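Long-range contact in xylanase inhibitor TL-XI (Triticum aestivum, PDB 3G7M), which inhibits xylanases noncompetitively and belongs to the small thaumatin-like proteins of plant defence: residues A[1-15]-A[139-151]. The protein carries 4 engineered substitutions. Numbering follows the deposited sequence.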
loop_
_atom_site.group_PDB
_atom_site.type_symbol
_atom_site.label_atom_id
_atom_site.label_comp_id
_atom_site.label_asym_id
_atom_site.label_seq_id
_atom_site.Cartn_x
_atom_site.Cartn_y
_atom_site.Cartn_z
ATOM N N ALA A 1 9.018 10.668 -4.027
ATOM C CA ALA A 1 10.243 11.123 -3.300
ATOM C C ALA A 1 9.854 11.541 -1.855
ATOM O O ALA A 1 9.239 12.586 -1.677
ATOM C CB ALA A 1 10.946 12.294 -4.091
ATOM N N PRO A 2 10.199 10.725 -0.821
ATOM C CA PRO A 2 10.884 9.414 -0.780
ATOM C C PRO A 2 9.985 8.194 -0.988
ATOM O O PRO A 2 10.474 7.142 -1.443
ATOM C CB PRO A 2 11.465 9.372 0.637
ATOM C CG PRO A 2 10.616 10.264 1.422
ATOM C CD PRO A 2 10.274 11.394 0.502
ATOM N N LEU A 3 8.707 8.307 -0.625
ATOM C CA LEU A 3 7.695 7.262 -0.960
ATOM C C LEU A 3 6.606 7.779 -1.932
ATOM O O LEU A 3 6.058 8.874 -1.755
ATOM C CB LEU A 3 7.038 6.698 0.302
ATOM C CG LEU A 3 5.910 5.664 0.088
ATOM C CD1 LEU A 3 6.505 4.394 -0.385
ATOM C CD2 LEU A 3 5.118 5.406 1.377
ATOM N N THR A 4 6.307 7.004 -2.964
ATOM C CA THR A 4 5.350 7.448 -3.960
ATOM C C THR A 4 4.420 6.291 -4.227
ATOM O O THR A 4 4.872 5.194 -4.531
ATOM C CB THR A 4 6.065 7.905 -5.283
ATOM O OG1 THR A 4 7.191 8.743 -4.977
ATOM C CG2 THR A 4 5.105 8.670 -6.231
ATOM N N ILE A 5 3.121 6.523 -4.101
ATOM C CA ILE A 5 2.108 5.507 -4.459
ATOM C C ILE A 5 1.343 5.935 -5.714
ATOM O O ILE A 5 0.681 6.964 -5.728
ATOM C CB ILE A 5 1.142 5.217 -3.288
ATOM C CG1 ILE A 5 1.908 4.615 -2.108
ATOM C CG2 ILE A 5 -0.002 4.311 -3.719
ATOM C CD1 ILE A 5 1.235 4.893 -0.780
ATOM N N THR A 6 1.467 5.143 -6.771
ATOM C CA THR A 6 0.939 5.486 -8.089
ATOM C C THR A 6 -0.212 4.552 -8.473
ATOM O O THR A 6 -0.151 3.331 -8.271
ATOM C CB THR A 6 2.040 5.419 -9.169
ATOM O OG1 THR A 6 3.148 6.260 -8.787
ATOM C CG2 THR A 6 1.514 5.852 -10.522
ATOM N N ASN A 7 -1.263 5.146 -9.030
ATOM C CA ASN A 7 -2.404 4.384 -9.548
ATOM C C ASN A 7 -2.398 4.283 -11.073
ATOM O O ASN A 7 -2.634 5.289 -11.757
ATOM C CB ASN A 7 -3.714 4.996 -9.044
ATOM C CG ASN A 7 -4.922 4.268 -9.555
ATOM O OD1 ASN A 7 -4.864 3.064 -9.813
ATOM N ND2 ASN A 7 -6.030 4.996 -9.702
ATOM N N ARG A 8 -2.078 3.067 -11.576
ATOM C CA ARG A 8 -2.051 2.803 -13.030
ATOM C C ARG A 8 -3.270 1.997 -13.565
ATOM O O ARG A 8 -3.282 1.556 -14.723
ATOM C CB ARG A 8 -0.707 2.211 -13.500
ATOM C CG ARG A 8 0.333 3.295 -13.786
ATOM C CD ARG A 8 1.618 2.846 -14.536
ATOM N NE ARG A 8 2.401 4.038 -14.949
ATOM C CZ ARG A 8 3.366 4.633 -14.221
ATOM N NH1 ARG A 8 3.733 4.137 -13.037
ATOM N NH2 ARG A 8 3.982 5.729 -14.693
ATOM N N CYS A 9 -4.293 1.843 -12.726
ATOM C CA CYS A 9 -5.559 1.247 -13.123
ATOM C C CYS A 9 -6.459 2.235 -13.894
ATOM O O CYS A 9 -6.268 3.459 -13.833
ATOM C CB CYS A 9 -6.274 0.750 -11.881
ATOM S SG CYS A 9 -5.171 -0.091 -10.768
ATOM N N HIS A 10 -7.435 1.709 -14.634
ATOM C CA HIS A 10 -8.386 2.568 -15.344
ATOM C C HIS A 10 -9.543 3.058 -14.440
ATOM O O HIS A 10 -10.490 3.688 -14.906
ATOM C CB HIS A 10 -8.968 1.809 -16.527
ATOM C CG HIS A 10 -7.949 1.384 -17.537
ATOM N ND1 HIS A 10 -7.165 2.296 -18.232
ATOM C CD2 HIS A 10 -7.619 0.144 -18.004
ATOM C CE1 HIS A 10 -6.381 1.635 -19.071
ATOM N NE2 HIS A 10 -6.634 0.330 -18.950
ATOM N N PHE A 11 -9.475 2.744 -13.156
ATOM C CA PHE A 11 -10.495 3.146 -12.201
ATOM C C PHE A 11 -9.849 3.815 -11.000
ATOM O O PHE A 11 -8.670 3.647 -10.744
ATOM C CB PHE A 11 -11.362 1.957 -11.752
ATOM C CG PHE A 11 -10.578 0.740 -11.438
ATOM C CD1 PHE A 11 -10.488 -0.293 -12.350
ATOM C CD2 PHE A 11 -9.889 0.625 -10.233
ATOM C CE1 PHE A 11 -9.736 -1.442 -12.071
ATOM C CE2 PHE A 11 -9.132 -0.524 -9.949
ATOM C CZ PHE A 11 -9.060 -1.557 -10.877
ATOM N N THR A 12 -10.633 4.589 -10.268
ATOM C CA THR A 12 -10.126 5.267 -9.096
ATOM C C THR A 12 -9.759 4.246 -8.016
ATOM O O THR A 12 -10.563 3.363 -7.703
ATOM C CB THR A 12 -11.182 6.249 -8.554
ATOM O OG1 THR A 12 -11.764 6.979 -9.661
ATOM C CG2 THR A 12 -10.546 7.227 -7.558
ATOM N N VAL A 13 -8.552 4.347 -7.462
ATOM C CA VAL A 13 -8.232 3.627 -6.221
ATOM C C VAL A 13 -7.937 4.557 -5.027
ATOM O O VAL A 13 -7.483 5.709 -5.212
ATOM C CB VAL A 13 -7.089 2.619 -6.378
ATOM C CG1 VAL A 13 -7.260 1.827 -7.637
ATOM C CG2 VAL A 13 -5.792 3.295 -6.364
ATOM N N TRP A 14 -8.204 4.042 -3.817
ATOM C CA TRP A 14 -8.065 4.796 -2.568
ATOM C C TRP A 14 -6.955 4.199 -1.698
ATOM O O TRP A 14 -7.220 3.332 -0.869
ATOM C CB TRP A 14 -9.409 4.795 -1.808
ATOM C CG TRP A 14 -10.412 5.837 -2.292
ATOM C CD1 TRP A 14 -10.614 7.114 -1.779
ATOM C CD2 TRP A 14 -11.322 5.701 -3.371
ATOM N NE1 TRP A 14 -11.598 7.756 -2.479
ATOM C CE2 TRP A 14 -12.054 6.916 -3.462
ATOM C CE3 TRP A 14 -11.599 4.673 -4.272
ATOM C CZ2 TRP A 14 -13.049 7.127 -4.429
ATOM C CZ3 TRP A 14 -12.604 4.877 -5.237
ATOM C CH2 TRP A 14 -13.315 6.101 -5.305
ATOM N N PRO A 15 -5.705 4.649 -1.888
ATOM C CA PRO A 15 -4.591 4.061 -1.141
ATOM C C PRO A 15 -4.719 4.323 0.353
ATOM O O PRO A 15 -5.222 5.371 0.735
ATOM C CB PRO A 15 -3.359 4.799 -1.697
ATOM C CG PRO A 15 -3.778 5.328 -2.981
ATOM C CD PRO A 15 -5.232 5.662 -2.842
ATOM N N SER A 139 18.887 0.172 -0.201
ATOM C CA SER A 139 19.864 0.762 0.727
ATOM C C SER A 139 20.644 1.876 0.015
ATOM O O SER A 139 21.768 1.647 -0.475
ATOM C CB SER A 139 20.805 -0.355 1.327
ATOM O OG SER A 139 21.731 0.102 2.334
ATOM N N ALA A 140 20.041 3.077 -0.076
ATOM C CA ALA A 140 20.870 4.233 -0.524
ATOM C C ALA A 140 20.606 5.533 0.261
ATOM O O ALA A 140 19.565 5.669 0.955
ATOM C CB ALA A 140 20.724 4.488 -2.052
ATOM N N ALA A 141 21.561 6.472 0.153
ATOM C CA ALA A 141 21.449 7.769 0.821
ATOM C C ALA A 141 20.226 8.572 0.332
ATOM O O ALA A 141 19.530 9.185 1.159
ATOM C CB ALA A 141 22.769 8.605 0.681
ATOM N N GLY A 142 19.968 8.561 -0.984
ATOM C CA GLY A 142 18.879 9.365 -1.546
ATOM C C GLY A 142 17.886 8.559 -2.375
ATOM O O GLY A 142 17.403 9.044 -3.416
ATOM N N SER A 143 17.571 7.339 -1.914
ATOM C CA SER A 143 16.762 6.378 -2.694
ATOM C C SER A 143 15.259 6.707 -2.733
ATOM O O SER A 143 14.778 7.542 -1.957
ATOM C CB SER A 143 17.017 4.923 -2.243
ATOM O OG SER A 143 16.803 4.770 -0.849
ATOM N N ARG A 144 14.524 6.049 -3.639
ATOM C CA ARG A 144 13.136 6.414 -3.864
ATOM C C ARG A 144 12.232 5.192 -4.012
ATOM O O ARG A 144 12.416 4.412 -4.940
ATOM C CB ARG A 144 13.060 7.325 -5.105
ATOM C CG ARG A 144 13.385 8.751 -4.746
ATOM C CD ARG A 144 13.993 9.529 -5.886
ATOM N NE ARG A 144 14.645 10.729 -5.344
ATOM C CZ ARG A 144 15.526 11.482 -6.006
ATOM N NH1 ARG A 144 15.872 11.179 -7.260
ATOM N NH2 ARG A 144 16.071 12.545 -5.412
ATOM N N LEU A 145 11.267 5.041 -3.096
ATOM C CA LEU A 145 10.309 3.934 -3.120
ATOM C C LEU A 145 9.054 4.232 -3.944
ATOM O O LEU A 145 8.488 5.355 -3.853
ATOM C CB LEU A 145 9.860 3.604 -1.704
ATOM C CG LEU A 145 10.804 2.796 -0.811
ATOM C CD1 LEU A 145 10.212 2.694 0.563
ATOM C CD2 LEU A 145 10.995 1.391 -1.383
ATOM N N GLN A 146 8.613 3.220 -4.716
ATOM C CA GLN A 146 7.401 3.323 -5.530
ATOM C C GLN A 146 6.484 2.096 -5.413
ATOM O O GLN A 146 6.902 0.961 -5.634
ATOM C CB GLN A 146 7.757 3.589 -6.985
ATOM C CG GLN A 146 6.590 4.120 -7.806
ATOM C CD GLN A 146 7.016 4.620 -9.182
ATOM O OE1 GLN A 146 8.155 4.369 -9.632
ATOM N NE2 GLN A 146 6.102 5.337 -9.858
ATOM N N ILE A 147 5.226 2.348 -5.059
ATOM C CA ILE A 147 4.190 1.339 -5.109
ATOM C C ILE A 147 3.285 1.654 -6.298
ATOM O O ILE A 147 2.737 2.744 -6.408
ATOM C CB ILE A 147 3.361 1.347 -3.846
ATOM C CG1 ILE A 147 4.239 1.512 -2.606
ATOM C CG2 ILE A 147 2.517 0.125 -3.766
ATOM C CD1 ILE A 147 5.133 0.342 -2.281
ATOM N N VAL A 148 3.140 0.704 -7.209
ATOM C CA VAL A 148 2.255 0.904 -8.353
ATOM C C VAL A 148 1.055 -0.062 -8.227
ATOM O O VAL A 148 1.202 -1.269 -7.917
ATOM C CB VAL A 148 3.020 0.761 -9.741
ATOM C CG1 VAL A 148 2.144 1.171 -10.918
ATOM C CG2 VAL A 148 4.298 1.579 -9.750
ATOM N N PHE A 149 -0.131 0.492 -8.467
ATOM C CA PHE A 149 -1.328 -0.316 -8.727
ATOM C C PHE A 149 -1.536 -0.468 -10.223
ATOM O O PHE A 149 -1.457 0.514 -10.966
ATOM C CB PHE A 149 -2.586 0.292 -8.081
ATOM C CG PHE A 149 -2.474 0.457 -6.575
ATOM C CD1 PHE A 149 -2.632 -0.625 -5.741
ATOM C CD2 PHE A 149 -2.185 1.699 -6.008
ATOM C CE1 PHE A 149 -2.514 -0.478 -4.409
ATOM C CE2 PHE A 149 -2.073 1.828 -4.656
ATOM C CZ PHE A 149 -2.244 0.734 -3.864
ATOM N N CYS A 150 -1.817 -1.710 -10.629
ATOM C CA CYS A 150 -1.964 -2.124 -12.026
ATOM C C CYS A 150 -0.704 -1.734 -12.814
ATOM O O CYS A 150 -0.754 -0.872 -13.700
ATOM C CB CYS A 150 -3.267 -1.600 -12.675
ATOM S SG CYS A 150 -4.816 -1.879 -11.713
ATOM N N PRO A 151 0.442 -2.366 -12.481
ATOM C CA PRO A 151 1.672 -2.100 -13.186
ATOM C C PRO A 151 1.656 -2.651 -14.620
ATOM O O PRO A 151 2.358 -2.084 -15.466
ATOM C CB PRO A 151 2.700 -2.874 -12.363
ATOM C CG PRO A 151 1.950 -3.991 -11.777
ATOM C CD PRO A 151 0.616 -3.426 -11.469
ATOM O OXT PRO A 151 0.954 -3.635 -14.955
HETATM O O HOH W 1 9.354 7.522 -5.232
#
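Leu-145 O is gripped twice: Thr-4 N donates to it across the sheet at 2.9 Å, tilted from the carbonyl plane, and a water donates to the same Leu-145 O at 2.7 Å. From here, backbone bonds tie strands 3-7 and 145-149 in parallel, Ile-147 N and Phe-149 N giving to Thr-4 O and Thr-6 O, while Thr-6 N and Arg-8 N give to Ile-147 O and Phe-149 O. On the face carrying Thr-6 and Gln-146, the extended glutamine chain brings NE2 to Thr-6 OG1 at 3.3 Å, with the hydroxyl oxygen lying in the amide plane. Beyond it, the Arg-8 guanidinium meets Val-148 CG1 with its edge.

The opposite face is apolar up to the Asn-7 amide at its end. Ile-5 and Ile-147 run alongside each other in the same direction, their CG1 atoms 3.9 Å apart. Phe-149 reaches past them so that CE2 approaches Ile-5 CG2, and its CD2 lies 4.0 Å from Val-13 CG2. Leu-145 extends this layer to Tyr-96 and Tyr-98 of the other sheet.

At the strand ends, Asn-7 holds the following loop. With CG anti to the backbone N (chi1 179°), OD1 accepts Cys-9 N at 3.2 Å from above its carbonyl plane, an Asx turn, while ND2 gives a straight bond to Phe-11 O at 3.1 Å, the oxygen lying in the Asn-7 amide plane. A leucine here would probably leave Cys-9 N and Phe-11 O without these mates and let the loop carrying the cysteine shift. That cysteine forms the Cys-9 SG to Cys-150 SG disulfide (2.1 Å, chi3 94°), with Cys-9 CB over one face of the Phe-11 ring. Adjacent parallel terminal strands, clamped by a disulfide within a two-sheet β-sandwich, are characteristic of the thaumatin fold.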